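Local coordinates for flagellar pocket-related cytoskeletal protein (Trypanosoma brucei, PDB 6SJQ), which forms part of the flagellar pocket collar cytoskeleton, this N-terminal domain having a ubiquitin fold with a long structured loop for protein binding, at residues 19-24 against 111-116. Residues are numbered along the deposited sequence; the frame is centred on the assembly and turned at random. Where two conformers were deposited one is given.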
loop_
_atom_site.group_PDB
_atom_site.type_symbol
_atom_site.label_atom_id
_atom_site.label_comp_id
_atom_site.label_asym_id
_atom_site.label_seq_id
_atom_site.Cartn_x
_atom_site.Cartn_y
_atom_site.Cartn_z
ATOM N N VAL A 19 6.456 4.935 -0.590
ATOM C CA VAL A 19 6.950 3.620 -0.201
ATOM C C VAL A 19 6.272 2.592 -1.084
ATOM O O VAL A 19 5.183 2.822 -1.605
ATOM C CB VAL A 19 6.717 3.306 1.289
ATOM C CG1 VAL A 19 7.387 4.365 2.176
ATOM C CG2 VAL A 19 5.242 3.221 1.593
ATOM N N ASN A 20 6.947 1.472 -1.318
ATOM C CA ASN A 20 6.386 0.420 -2.160
ATOM C C ASN A 20 6.755 -0.904 -1.538
ATOM O O ASN A 20 7.947 -1.209 -1.394
ATOM C CB ASN A 20 6.948 0.485 -3.578
ATOM C CG ASN A 20 6.148 -0.356 -4.559
ATOM O OD1 ASN A 20 4.985 -0.667 -4.302
ATOM N ND2 ASN A 20 6.756 -0.700 -5.708
ATOM N N PHE A 21 5.740 -1.688 -1.160
ATOM C CA PHE A 21 5.944 -2.993 -0.536
ATOM C C PHE A 21 5.491 -4.168 -1.398
ATOM O O PHE A 21 4.417 -4.136 -2.033
ATOM C CB PHE A 21 5.197 -3.058 0.808
ATOM C CG PHE A 21 5.753 -2.141 1.860
ATOM C CD1 PHE A 21 7.124 -1.995 2.022
ATOM C CD2 PHE A 21 4.899 -1.438 2.708
ATOM C CE1 PHE A 21 7.634 -1.160 3.001
ATOM C CE2 PHE A 21 5.397 -0.595 3.681
ATOM C CZ PHE A 21 6.775 -0.467 3.840
ATOM N N GLU A 22 6.311 -5.218 -1.407
ATOM C CA GLU A 22 5.930 -6.485 -2.035
ATOM C C GLU A 22 5.151 -7.308 -1.022
ATOM O O GLU A 22 5.700 -7.693 0.018
ATOM C CB GLU A 22 7.206 -7.226 -2.436
ATOM C CG GLU A 22 7.002 -8.439 -3.296
ATOM C CD GLU A 22 8.335 -9.073 -3.641
ATOM O OE1 GLU A 22 9.028 -8.549 -4.540
ATOM O OE2 GLU A 22 8.702 -10.067 -2.983
ATOM N N LEU A 23 3.865 -7.558 -1.280
ATOM C CA LEU A 23 3.056 -8.370 -0.370
ATOM C C LEU A 23 2.869 -9.730 -1.013
ATOM O O LEU A 23 2.663 -9.823 -2.228
ATOM C CB LEU A 23 1.700 -7.696 -0.121
ATOM C CG LEU A 23 1.742 -6.294 0.500
ATOM C CD1 LEU A 23 0.323 -5.879 0.883
ATOM C CD2 LEU A 23 2.638 -6.278 1.740
ATOM N N SER A 24 2.983 -10.794 -0.223
ATOM C CA SER A 24 2.888 -12.165 -0.730
ATOM C C SER A 24 1.621 -12.848 -0.215
ATOM O O SER A 24 1.252 -12.684 0.954
ATOM C CB SER A 24 4.109 -12.993 -0.296
ATOM O OG SER A 24 5.312 -12.496 -0.856
ATOM N N LYS A 111 10.372 -5.806 0.896
ATOM C CA LYS A 111 9.627 -6.523 1.920
ATOM C C LYS A 111 9.097 -5.552 2.954
ATOM O O LYS A 111 9.813 -4.635 3.393
ATOM C CB LYS A 111 10.506 -7.580 2.602
ATOM C CG LYS A 111 10.908 -8.720 1.674
ATOM C CD LYS A 111 9.706 -9.173 0.845
ATOM C CE LYS A 111 10.024 -10.371 -0.041
ATOM N NZ LYS A 111 8.791 -10.840 -0.744
ATOM N N PRO A 112 7.832 -5.752 3.365
ATOM C CA PRO A 112 7.184 -4.909 4.366
ATOM C C PRO A 112 7.814 -5.097 5.742
ATOM O O PRO A 112 8.488 -6.107 5.970
ATOM C CB PRO A 112 5.733 -5.417 4.357
ATOM C CG PRO A 112 5.823 -6.813 3.856
ATOM C CD PRO A 112 6.942 -6.816 2.868
ATOM N N PRO A 113 7.602 -4.136 6.650
ATOM C CA PRO A 113 8.163 -4.210 7.999
ATOM C C PRO A 113 7.831 -5.539 8.670
ATOM O O PRO A 113 6.762 -6.116 8.429
ATOM C CB PRO A 113 7.493 -3.042 8.711
ATOM C CG PRO A 113 7.271 -2.023 7.578
ATOM C CD PRO A 113 6.826 -2.889 6.443
ATOM N N SER A 114 8.739 -6.031 9.508
ATOM C CA SER A 114 8.569 -7.355 10.098
ATOM C C SER A 114 7.681 -7.333 11.332
ATOM O O SER A 114 7.185 -8.371 11.758
ATOM C CB SER A 114 9.920 -7.932 10.484
ATOM O OG SER A 114 10.444 -7.196 11.563
ATOM N N SER A 115 7.481 -6.151 11.906
ATOM C CA SER A 115 6.676 -6.035 13.106
ATOM C C SER A 115 6.241 -4.601 13.259
ATOM O O SER A 115 6.635 -3.753 12.459
ATOM C CB SER A 115 7.526 -6.384 14.316
ATOM O OG SER A 115 8.358 -5.277 14.653
ATOM N N GLY A 116 5.457 -4.335 14.305
ATOM C CA GLY A 116 5.166 -2.978 14.745
ATOM C C GLY A 116 6.127 -2.566 15.855
ATOM O O GLY A 116 7.195 -3.172 16.007
#
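Phe21 turns its CG anti to its own carbonyl carbon (chi1 -67°), presenting one ring face to Pro112 and Pro113, whereas Glu22 holds CG anti to the backbone N (chi1 -170°) and extends its carboxylate to Lys111. The contact lies at an outer strand of a ubiquitin fold: the chain after strand 87-92 comes alongside the edge of strand 17-25, outermost in the mixed sheet. Backbone hydrogen bonds between Met110 and both Asn20 and Glu22 hold that chain to the strand just before Lys111. Two CH-pi contacts cover one face of the Phe21 ring. Pro112 CA stands 4.0 Å from the Phe21 ring centroid, 22° off the ring normal. Pro113 CD lies over the same face, also 4.0 Å from the centroid. Both sit toward the rim, and Pro113 CD comes within 3.6 Å of Phe21 CZ. The Pro112 ring also reaches Leu23: Pro112 CG lies 3.9 Å from Leu23 CD2. Helix 31-49 borders this apolar patch, since Glu45 touches both Phe21 and Pro113. The lysine side chain runs toward the Ser24 end of the segment and forms a salt bridge with Glu22. The carboxylate is held through both oxygens, OE1 hydrogen-bonding with Tyr86 OH. Lys111 NZ lies 2.4 Å from Glu22 OE2, so short that the exact length is doubtful. The ring carbon Pro112 CD lies 3.2 Å from the carbonyl oxygen Glu22 O.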